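Local coordinates for nicotinate phosphoribosyltransferase (Porphyromonas gingivalis, PDB 2IM5), which probably catalyses the ATP-dependent synthesis of nicotinate ribonucleotide from nicotinate and phosphoribosyl diphosphate, a step of NAD biosynthesis, at residues K14-F25 with P212-Y223; D243-T251 with F269-G277. All blocks are in the same frame, centred on the assembly; numbering follows the deposited sequence.

Interaction 1: residues K14-F25 with P212-Y223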
loop_
_atom_site.group_PDB
_atom_site.type_symbol
_atom_site.label_atom_id
_atom_site.label_comp_id
_atom_site.label_asym_id
_atom_site.label_seq_id
_atom_site.Cartn_x
_atom_site.Cartn_y
_atom_site.Cartn_z
ATOM N N LYS A 14 4.195 5.560 0.104
ATOM C CA LYS A 14 4.295 6.478 -1.024
ATOM C C LYS A 14 5.554 7.329 -0.850
ATOM O O LYS A 14 6.261 7.613 -1.822
ATOM C CB LYS A 14 3.047 7.364 -1.111
ATOM C CG LYS A 14 1.736 6.584 -1.334
ATOM C CD LYS A 14 1.457 6.241 -2.805
ATOM C CE LYS A 14 2.512 5.319 -3.424
ATOM N NZ LYS A 14 2.121 4.828 -4.786
ATOM N N PHE A 15 5.851 7.719 0.390
ATOM C CA PHE A 15 7.044 8.522 0.657
ATOM C C PHE A 15 8.321 7.686 0.654
ATOM O O PHE A 15 9.339 8.107 0.102
ATOM C CB PHE A 15 6.938 9.253 2.001
ATOM C CG PHE A 15 5.899 10.333 2.029
ATOM C CD1 PHE A 15 5.762 11.218 0.972
ATOM C CD2 PHE A 15 5.071 10.485 3.133
ATOM C CE1 PHE A 15 4.817 12.241 1.010
ATOM C CE2 PHE A 15 4.121 11.509 3.178
ATOM C CZ PHE A 15 3.998 12.388 2.110
ATOM N N THR A 16 8.285 6.506 1.265
ATOM C CA THR A 16 9.479 5.668 1.305
ATOM C C THR A 16 9.864 5.174 -0.087
ATOM O O THR A 16 11.049 5.102 -0.426
ATOM C CB THR A 16 9.305 4.457 2.264
ATOM O OG1 THR A 16 8.197 3.652 1.837
ATOM C CG2 THR A 16 9.054 4.941 3.683
ATOM N N THR A 17 8.871 4.831 -0.896
ATOM C CA THR A 17 9.153 4.378 -2.254
ATOM C C THR A 17 9.476 5.602 -3.099
ATOM O O THR A 17 10.295 5.541 -4.010
ATOM C CB THR A 17 7.951 3.645 -2.856
ATOM O OG1 THR A 17 7.512 2.651 -1.928
ATOM C CG2 THR A 17 8.334 2.966 -4.176
ATOM N N GLY A 18 8.825 6.718 -2.784
ATOM C CA GLY A 18 9.072 7.947 -3.518
ATOM C C GLY A 18 10.521 8.381 -3.380
ATOM O O GLY A 18 11.131 8.827 -4.355
ATOM N N TYR A 19 11.081 8.264 -2.179
ATOM C CA TYR A 19 12.479 8.645 -1.974
ATOM C C TYR A 19 13.388 7.621 -2.634
ATOM O O TYR A 19 14.416 7.975 -3.213
ATOM C CB TYR A 19 12.827 8.762 -0.486
ATOM C CG TYR A 19 14.313 8.931 -0.259
ATOM C CD1 TYR A 19 15.012 9.970 -0.866
ATOM C CD2 TYR A 19 15.037 8.003 0.491
ATOM C CE1 TYR A 19 16.396 10.076 -0.746
ATOM C CE2 TYR A 19 16.423 8.101 0.620
ATOM C CZ TYR A 19 17.094 9.134 -0.003
ATOM O OH TYR A 19 18.459 9.222 0.104
ATOM N N ALA A 20 13.013 6.349 -2.557
ATOM C CA ALA A 20 13.817 5.311 -3.194
ATOM C C ALA A 20 13.935 5.617 -4.693
ATOM O O ALA A 20 15.016 5.482 -5.267
ATOM C CB ALA A 20 13.196 3.937 -2.974
ATOM N N TYR A 21 12.831 6.021 -5.327
ATOM C CA TYR A 21 12.879 6.360 -6.758
ATOM C C TYR A 21 13.727 7.623 -6.975
ATOM O O TYR A 21 14.550 7.690 -7.890
ATOM C CB TYR A 21 11.486 6.647 -7.331
ATOM C CG TYR A 21 10.543 5.472 -7.431
ATOM C CD1 TYR A 21 10.950 4.266 -7.996
ATOM C CD2 TYR A 21 9.216 5.596 -7.026
ATOM C CE1 TYR A 21 10.050 3.207 -8.159
ATOM C CE2 TYR A 21 8.307 4.549 -7.182
ATOM C CZ TYR A 21 8.726 3.360 -7.750
ATOM O OH TYR A 21 7.817 2.342 -7.918
ATOM N N ALA A 22 13.507 8.624 -6.126
ATOM C CA ALA A 22 14.224 9.890 -6.230
ATOM C C ALA A 22 15.736 9.716 -6.106
ATOM O O ALA A 22 16.510 10.439 -6.740
ATOM C CB ALA A 22 13.721 10.856 -5.170
ATOM N N LYS A 23 16.159 8.755 -5.292
ATOM C CA LYS A 23 17.583 8.525 -5.109
ATOM C C LYS A 23 18.203 7.688 -6.210
ATOM O O LYS A 23 19.189 8.091 -6.827
ATOM C CB LYS A 23 17.863 7.823 -3.781
ATOM C CG LYS A 23 19.355 7.518 -3.597
ATOM C CD LYS A 23 19.658 6.666 -2.385
ATOM C CE LYS A 23 21.176 6.520 -2.218
ATOM N NZ LYS A 23 21.544 5.586 -1.121
ATOM N N LEU A 24 17.617 6.520 -6.458
ATOM C CA LEU A 24 18.158 5.601 -7.446
ATOM C C LEU A 24 17.641 5.684 -8.877
ATOM O O LEU A 24 18.369 5.323 -9.802
ATOM C CB LEU A 24 18.001 4.165 -6.942
ATOM C CG LEU A 24 18.661 3.827 -5.595
ATOM C CD1 LEU A 24 18.288 2.377 -5.213
ATOM C CD2 LEU A 24 20.197 3.975 -5.700
ATOM N N PHE A 25 16.414 6.159 -9.072
ATOM C CA PHE A 25 15.839 6.246 -10.418
ATOM C C PHE A 25 15.160 7.591 -10.687
ATOM O O PHE A 25 14.007 7.638 -11.125
ATOM C CB PHE A 25 14.817 5.121 -10.596
ATOM C CG PHE A 25 15.358 3.765 -10.262
ATOM C CD1 PHE A 25 16.290 3.148 -11.095
ATOM C CD2 PHE A 25 14.981 3.127 -9.087
ATOM C CE1 PHE A 25 16.851 1.906 -10.750
ATOM C CE2 PHE A 25 15.530 1.889 -8.734
ATOM C CZ PHE A 25 16.469 1.278 -9.567
ATOM N N PRO A 212 6.017 -1.280 -1.347
ATOM C CA PRO A 212 4.877 -1.808 -2.101
ATOM C C PRO A 212 5.273 -2.724 -3.256
ATOM O O PRO A 212 6.464 -2.892 -3.554
ATOM C CB PRO A 212 4.213 -0.545 -2.601
ATOM C CG PRO A 212 5.441 0.264 -3.012
ATOM C CD PRO A 212 6.415 0.043 -1.858
ATOM N N HIS A 213 4.257 -3.293 -3.908
ATOM C CA HIS A 213 4.459 -4.170 -5.050
ATOM C C HIS A 213 5.078 -3.404 -6.214
ATOM O O HIS A 213 5.885 -3.965 -6.951
ATOM C CB HIS A 213 3.130 -4.767 -5.527
ATOM C CG HIS A 213 2.549 -5.790 -4.603
ATOM N ND1 HIS A 213 3.125 -7.026 -4.399
ATOM C CD2 HIS A 213 1.442 -5.761 -3.826
ATOM C CE1 HIS A 213 2.399 -7.714 -3.537
ATOM N NE2 HIS A 213 1.372 -6.968 -3.173
ATOM N N GLU A 214 4.703 -2.132 -6.379
ATOM C CA GLU A 214 5.221 -1.335 -7.497
ATOM C C GLU A 214 6.748 -1.282 -7.522
ATOM O O GLU A 214 7.351 -1.240 -8.595
ATOM C CB GLU A 214 4.651 0.096 -7.481
ATOM C CG GLU A 214 5.028 0.930 -6.273
ATOM C CD GLU A 214 4.589 2.390 -6.394
ATOM O OE1 GLU A 214 5.238 3.163 -7.135
ATOM O OE2 GLU A 214 3.590 2.765 -5.746
ATOM N N TRP A 215 7.364 -1.293 -6.342
ATOM C CA TRP A 215 8.820 -1.250 -6.240
ATOM C C TRP A 215 9.410 -2.486 -6.900
ATOM O O TRP A 215 10.329 -2.381 -7.703
ATOM C CB TRP A 215 9.248 -1.175 -4.770
ATOM C CG TRP A 215 10.735 -1.201 -4.543
ATOM C CD1 TRP A 215 11.448 -2.180 -3.905
ATOM C CD2 TRP A 215 11.691 -0.191 -4.923
ATOM N NE1 TRP A 215 12.781 -1.842 -3.862
ATOM C CE2 TRP A 215 12.958 -0.630 -4.478
ATOM C CE3 TRP A 215 11.597 1.035 -5.595
ATOM C CZ2 TRP A 215 14.125 0.117 -4.681
ATOM C CZ3 TRP A 215 12.760 1.781 -5.802
ATOM C CH2 TRP A 215 14.009 1.316 -5.344
ATOM N N ILE A 216 8.862 -3.655 -6.580
ATOM C CA ILE A 216 9.343 -4.905 -7.167
ATOM C C ILE A 216 8.995 -4.953 -8.655
ATOM O O ILE A 216 9.802 -5.352 -9.482
ATOM C CB ILE A 216 8.694 -6.139 -6.504
ATOM C CG1 ILE A 216 8.811 -6.061 -4.983
ATOM C CG2 ILE A 216 9.349 -7.402 -7.018
ATOM C CD1 ILE A 216 10.201 -6.037 -4.481
ATOM N N GLN A 217 7.769 -4.559 -8.980
ATOM C CA GLN A 217 7.294 -4.561 -10.361
ATOM C C GLN A 217 8.150 -3.669 -11.265
ATOM O O GLN A 217 8.404 -4.001 -12.416
ATOM C CB GLN A 217 5.852 -4.083 -10.391
ATOM C CG GLN A 217 4.868 -5.065 -9.807
ATOM C CD GLN A 217 3.451 -4.523 -9.841
ATOM O OE1 GLN A 217 3.084 -3.674 -9.029
ATOM N NE2 GLN A 217 2.660 -4.986 -10.801
ATOM N N PHE A 218 8.572 -2.523 -10.740
ATOM C CA PHE A 218 9.413 -1.617 -11.510
ATOM C C PHE A 218 10.690 -2.376 -11.867
ATOM O O PHE A 218 11.125 -2.366 -13.017
ATOM C CB PHE A 218 9.754 -0.374 -10.688
ATOM C CG PHE A 218 10.770 0.521 -11.334
ATOM C CD1 PHE A 218 10.431 1.295 -12.442
ATOM C CD2 PHE A 218 12.078 0.580 -10.846
ATOM C CE1 PHE A 218 11.379 2.117 -13.056
ATOM C CE2 PHE A 218 13.032 1.399 -11.455
ATOM C CZ PHE A 218 12.686 2.169 -12.558
ATOM N N HIS A 219 11.270 -3.053 -10.873
ATOM C CA HIS A 219 12.502 -3.806 -11.082
ATOM C C HIS A 219 12.294 -4.957 -12.060
ATOM O O HIS A 219 13.187 -5.285 -12.840
ATOM C CB HIS A 219 13.036 -4.321 -9.737
ATOM C CG HIS A 219 13.641 -3.247 -8.884
ATOM N ND1 HIS A 219 14.994 -2.983 -8.866
ATOM C CD2 HIS A 219 13.073 -2.338 -8.056
ATOM C CE1 HIS A 219 15.233 -1.959 -8.065
ATOM N NE2 HIS A 219 14.083 -1.549 -7.561
ATOM N N GLY A 220 11.114 -5.567 -12.026
ATOM C CA GLY A 220 10.846 -6.660 -12.938
ATOM C C GLY A 220 10.777 -6.173 -14.376
ATOM O O GLY A 220 11.250 -6.833 -15.295
ATOM N N ALA A 221 10.187 -5.001 -14.573
ATOM C CA ALA A 221 10.052 -4.428 -15.904
ATOM C C ALA A 221 11.385 -3.959 -16.468
ATOM O O ALA A 221 11.649 -4.122 -17.656
ATOM C CB ALA A 221 9.071 -3.263 -15.868
ATOM N N ILE A 222 12.224 -3.380 -15.613
ATOM C CA ILE A 222 13.526 -2.877 -16.040
ATOM C C ILE A 222 14.633 -3.937 -16.076
ATOM O O ILE A 222 15.355 -4.041 -17.063
ATOM C CB ILE A 222 13.998 -1.716 -15.117
ATOM C CG1 ILE A 222 12.950 -0.608 -15.091
ATOM C CG2 ILE A 222 15.329 -1.173 -15.597
ATOM C CD1 ILE A 222 12.581 -0.056 -16.467
ATOM N N TYR A 223 14.765 -4.712 -15.001
ATOM C CA TYR A 223 15.815 -5.727 -14.905
ATOM C C TYR A 223 15.433 -7.154 -15.290
ATOM O O TYR A 223 16.292 -8.022 -15.361
ATOM C CB TYR A 223 16.379 -5.738 -13.488
ATOM C CG TYR A 223 16.988 -4.429 -13.085
ATOM C CD1 TYR A 223 18.181 -3.990 -13.655
ATOM C CD2 TYR A 223 16.359 -3.606 -12.156
ATOM C CE1 TYR A 223 18.731 -2.758 -13.309
ATOM C CE2 TYR A 223 16.900 -2.374 -11.802
ATOM C CZ TYR A 223 18.084 -1.956 -12.385
ATOM O OH TYR A 223 18.617 -0.735 -12.053
#
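Phe25 and Phe218 meet ring to ring where the helices of 14-25 and 213-223, running roughly parallel at 28°, are joined by a cluster of aromatic side chains. Phe25, the first residue past the end of its helix, has CB 4.1 Å from Phe218 CZ. Its CG and CD2 lie beneath the edge of Phe218: Phe218 CE2 stands over the centre of the Phe25 ring, 3.5 Å from Phe25 CD2, an edge-to-face pair. Farther out, Phe25 CE2 meets Trp215 CH2 at 3.8 Å, and the edge of the Phe25 ring near CZ points toward the face of the His219 ring in an offset edge-to-face arrangement. Phe25 CE1 lies 3.4 Å from Tyr223 OH, which sits at the ring's edge. A flat side chain suits this place because its face and its rim serve different neighbours. Tyr21 turns its own edge to the face of Phe218, and Ala20, small enough to let the indole come close, sets CB 3.6 Å from Trp215 CZ3.

The polar end is carried by Glu214. Its CG lies between the backbone N and the carbonyl carbon (chi1 63°), and the extended chain beyond delivers the carboxylate to two donors of the facing helix. Tyr21 OH gives a hydrogen bond of 2.8 Å to Glu214 OE1 on its anti lone pair; Lys14 NZ forms a salt bridge of 2.7 Å with Glu214 OE2 on its syn lone pair. Thr117 OG1 also bonds OE1, while Glu120 shares the lysine. Around this interface, helix 228-240 touches Phe25 and His219, helix 113-116 packs on Tyr21 and Phe218, and strand 347-355 meets Phe218 through Cys354.

Interaction 2: residues D243-T251 with F269-G277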
loop_
_atom_site.group_PDB
_atom_site.type_symbol
_atom_site.label_atom_id
_atom_site.label_comp_id
_atom_site.label_asym_id
_atom_site.label_seq_id
_atom_site.Cartn_x
_atom_site.Cartn_y
_atom_site.Cartn_z
ATOM N N ASP A 243 16.763 -0.350 7.503
ATOM C CA ASP A 243 15.496 0.116 8.077
ATOM C C ASP A 243 14.367 -0.362 7.162
ATOM O O ASP A 243 14.619 -0.767 6.029
ATOM C CB ASP A 243 15.459 1.647 8.175
ATOM C CG ASP A 243 16.174 2.172 9.409
ATOM O OD1 ASP A 243 16.035 1.547 10.483
ATOM O OD2 ASP A 243 16.865 3.213 9.317
ATOM N N LEU A 244 13.135 -0.325 7.655
ATOM C CA LEU A 244 11.983 -0.749 6.858
ATOM C C LEU A 244 12.252 -2.138 6.267
ATOM O O LEU A 244 11.994 -2.386 5.087
ATOM C CB LEU A 244 11.736 0.263 5.727
ATOM C CG LEU A 244 11.743 1.738 6.158
ATOM C CD1 LEU A 244 11.519 2.638 4.947
ATOM C CD2 LEU A 244 10.661 1.971 7.213
ATOM N N GLY A 245 12.765 -3.033 7.109
ATOM C CA GLY A 245 13.112 -4.378 6.680
ATOM C C GLY A 245 12.036 -5.436 6.481
ATOM O O GLY A 245 12.205 -6.563 6.927
ATOM N N THR A 246 10.940 -5.093 5.821
ATOM C CA THR A 246 9.882 -6.066 5.555
ATOM C C THR A 246 9.815 -6.242 4.051
ATOM O O THR A 246 9.941 -5.271 3.309
ATOM C CB THR A 246 8.511 -5.575 6.043
ATOM O OG1 THR A 246 8.556 -5.374 7.459
ATOM C CG2 THR A 246 7.428 -6.598 5.724
ATOM N N VAL A 247 9.636 -7.469 3.584
ATOM C CA VAL A 247 9.571 -7.681 2.150
ATOM C C VAL A 247 8.331 -8.443 1.688
ATOM O O VAL A 247 7.877 -9.382 2.346
ATOM C CB VAL A 247 10.844 -8.407 1.646
ATOM C CG1 VAL A 247 10.952 -9.781 2.284
ATOM C CG2 VAL A 247 10.817 -8.513 0.115
ATOM N N LEU A 248 7.775 -7.996 0.562
ATOM C CA LEU A 248 6.615 -8.620 -0.060
ATOM C C LEU A 248 7.149 -9.770 -0.897
ATOM O O LEU A 248 8.135 -9.609 -1.614
ATOM C CB LEU A 248 5.889 -7.622 -0.965
ATOM C CG LEU A 248 4.757 -6.826 -0.323
ATOM C CD1 LEU A 248 4.290 -5.740 -1.281
ATOM C CD2 LEU A 248 3.605 -7.767 0.024
ATOM N N THR A 249 6.485 -10.918 -0.833
ATOM C CA THR A 249 6.946 -12.099 -1.551
ATOM C C THR A 249 6.103 -12.593 -2.721
ATOM O O THR A 249 6.588 -13.373 -3.532
ATOM C CB THR A 249 7.088 -13.290 -0.579
ATOM O OG1 THR A 249 5.784 -13.712 -0.155
ATOM C CG2 THR A 249 7.893 -12.886 0.652
ATOM N N ASP A 250 4.863 -12.134 -2.837
ATOM C CA ASP A 250 3.979 -12.637 -3.893
ATOM C C ASP A 250 3.944 -11.935 -5.253
ATOM O O ASP A 250 3.191 -12.364 -6.132
ATOM C CB ASP A 250 2.548 -12.717 -3.344
ATOM C CG ASP A 250 1.929 -11.343 -3.125
ATOM O OD1 ASP A 250 2.683 -10.380 -2.880
ATOM O OD2 ASP A 250 0.685 -11.218 -3.189
ATOM N N THR A 251 4.745 -10.886 -5.436
ATOM C CA THR A 251 4.746 -10.156 -6.701
ATOM C C THR A 251 4.783 -11.095 -7.897
ATOM O O THR A 251 3.973 -10.977 -8.808
ATOM C CB THR A 251 5.935 -9.194 -6.801
ATOM O OG1 THR A 251 6.030 -8.435 -5.592
ATOM C CG2 THR A 251 5.745 -8.235 -7.988
ATOM N N PHE A 269 16.603 -9.091 6.506
ATOM C CA PHE A 269 15.216 -8.650 6.655
ATOM C C PHE A 269 14.626 -9.312 7.892
ATOM O O PHE A 269 14.862 -10.494 8.148
ATOM C CB PHE A 269 14.413 -9.010 5.410
ATOM C CG PHE A 269 14.709 -8.124 4.237
ATOM C CD1 PHE A 269 13.985 -6.957 4.035
ATOM C CD2 PHE A 269 15.753 -8.422 3.367
ATOM C CE1 PHE A 269 14.299 -6.087 2.977
ATOM C CE2 PHE A 269 16.077 -7.566 2.314
ATOM C CZ PHE A 269 15.351 -6.395 2.115
ATOM N N THR A 270 13.871 -8.543 8.666
ATOM C CA THR A 270 13.273 -9.065 9.895
ATOM C C THR A 270 11.918 -9.691 9.662
ATOM O O THR A 270 11.443 -10.461 10.489
ATOM C CB THR A 270 13.079 -7.961 10.949
ATOM O OG1 THR A 270 12.231 -6.940 10.410
ATOM C CG2 THR A 270 14.413 -7.354 11.349
ATOM N N SER A 271 11.291 -9.371 8.539
ATOM C CA SER A 271 9.972 -9.915 8.286
ATOM C C SER A 271 9.533 -10.004 6.832
ATOM O O SER A 271 10.109 -9.373 5.940
ATOM C CB SER A 271 8.946 -9.097 9.073
ATOM O OG SER A 271 9.115 -7.718 8.795
ATOM N N LEU A 272 8.493 -10.803 6.621
ATOM C CA LEU A 272 7.908 -11.005 5.308
ATOM C C LEU A 272 6.478 -10.510 5.402
ATOM O O LEU A 272 5.908 -10.434 6.490
ATOM C CB LEU A 272 7.886 -12.491 4.949
ATOM C CG LEU A 272 9.194 -13.268 5.090
ATOM C CD1 LEU A 272 8.924 -14.757 4.867
ATOM C CD2 LEU A 272 10.227 -12.741 4.095
ATOM N N ARG A 273 5.898 -10.163 4.268
ATOM C CA ARG A 273 4.527 -9.721 4.280
ATOM C C ARG A 273 3.665 -10.657 3.440
ATOM O O ARG A 273 3.984 -10.933 2.289
ATOM C CB ARG A 273 4.412 -8.295 3.751
ATOM C CG ARG A 273 2.987 -7.823 3.696
ATOM C CD ARG A 273 2.899 -6.352 3.383
ATOM N NE ARG A 273 1.531 -5.991 3.047
ATOM C CZ ARG A 273 1.159 -4.783 2.646
ATOM N NH1 ARG A 273 2.060 -3.815 2.537
ATOM N NH2 ARG A 273 -0.112 -4.552 2.335
ATOM N N HIS A 274 2.587 -11.151 4.038
ATOM C CA HIS A 274 1.645 -12.038 3.360
ATOM C C HIS A 274 0.517 -11.152 2.864
ATOM O O HIS A 274 -0.126 -10.475 3.659
ATOM C CB HIS A 274 1.079 -13.069 4.335
ATOM C CG HIS A 274 -0.163 -13.745 3.837
ATOM N ND1 HIS A 274 -0.143 -14.718 2.860
ATOM C CD2 HIS A 274 -1.467 -13.543 4.140
ATOM C CE1 HIS A 274 -1.380 -15.083 2.579
ATOM N NE2 HIS A 274 -2.205 -14.385 3.342
ATOM N N ASP A 275 0.256 -11.162 1.562
ATOM C CA ASP A 275 -0.790 -10.300 1.029
ATOM C C ASP A 275 -1.762 -10.970 0.059
ATOM O O ASP A 275 -2.615 -10.306 -0.527
ATOM C CB ASP A 275 -0.150 -9.079 0.365
ATOM C CG ASP A 275 -1.135 -7.946 0.164
ATOM O OD1 ASP A 275 -1.789 -7.545 1.155
ATOM O OD2 ASP A 275 -1.250 -7.456 -0.980
ATOM N N SER A 276 -1.629 -12.277 -0.123
ATOM C CA SER A 276 -2.537 -13.010 -1.000
ATOM C C SER A 276 -2.396 -14.505 -0.779
ATOM O O SER A 276 -1.359 -14.975 -0.316
ATOM C CB SER A 276 -2.283 -12.666 -2.477
ATOM O OG SER A 276 -1.103 -13.274 -2.965
ATOM N N GLY A 277 -3.449 -15.250 -1.096
ATOM C CA GLY A 277 -3.406 -16.687 -0.917
ATOM C C GLY A 277 -3.705 -17.102 0.511
ATOM O O GLY A 277 -3.883 -16.263 1.399
#
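Val247 and Leu272 lie side by side on one face of two parallel strands, 246-248 and 271-274, with Val247 CG1 3.5 Å from Leu272 CD2. Here the pairing is tight. Val247 N donates to Ser271 O at 3.1 Å, and Val247 O accepts from Arg273 N at 2.9 Å, so one residue bonds on both sides of Leu272, as parallel strands require. Branched and aliphatic residues fit this buried face, where Leu272 also packs against Ala286 and Tyr290 of helix 279-292.

On the other face Thr246 OG1 donates to Ser271 OG at 2.8 Å; two short hydroxyl side chains can pair without separating the strands. Next along, the chain of Arg273 is extended, with CG anti to the backbone N (chi1 178°), and Leu248 CD2 lies 3.7 Å from Arg273 CD. The guanidinium is thereby carried past the leucine to Ser305 and Thr210.

Both ends are looser. At the more exposed one, Gly245, the centre of an inverse gamma turn, offers its O to the N atoms of Thr270 and Ser271, but both bonds are weak. At the other the chains diverge, and Ser276 OG bridges the gap by donating to Asp250 OD2 at 2.7 Å, on the anti side and 16° out of the carboxylate plane.

Strand 246-248 pairs with 271-274, which pairs in turn with 301-304 in the parallel sheet. Two helices, 254-260 and 263-268, link the first two strands in a beta-alpha-beta crossover, consistent with the TIM-barrel-like domain of this family.

How the interactions relate
From the N terminus, helix 12-24 comes first, and interaction 1 closes a loop of 186 residues by bringing it against helix 213-223. The chain then passes through helix 228-240 into strand 246-248, and interaction 2 closes a much shorter, helical loop of 17 residues. The two loops follow in series, neither enclosing nor crossing the other. Interaction 1 ties the N-terminal family region to the later one; interaction 2 joins neighbouring strands within the latter. Their centres are about 15 Å apart, yet they touch at His213, predicted to become phosphorylated, although no phosphate is present here. It bonds weakly to Thr251 and Asp275 of interaction 2.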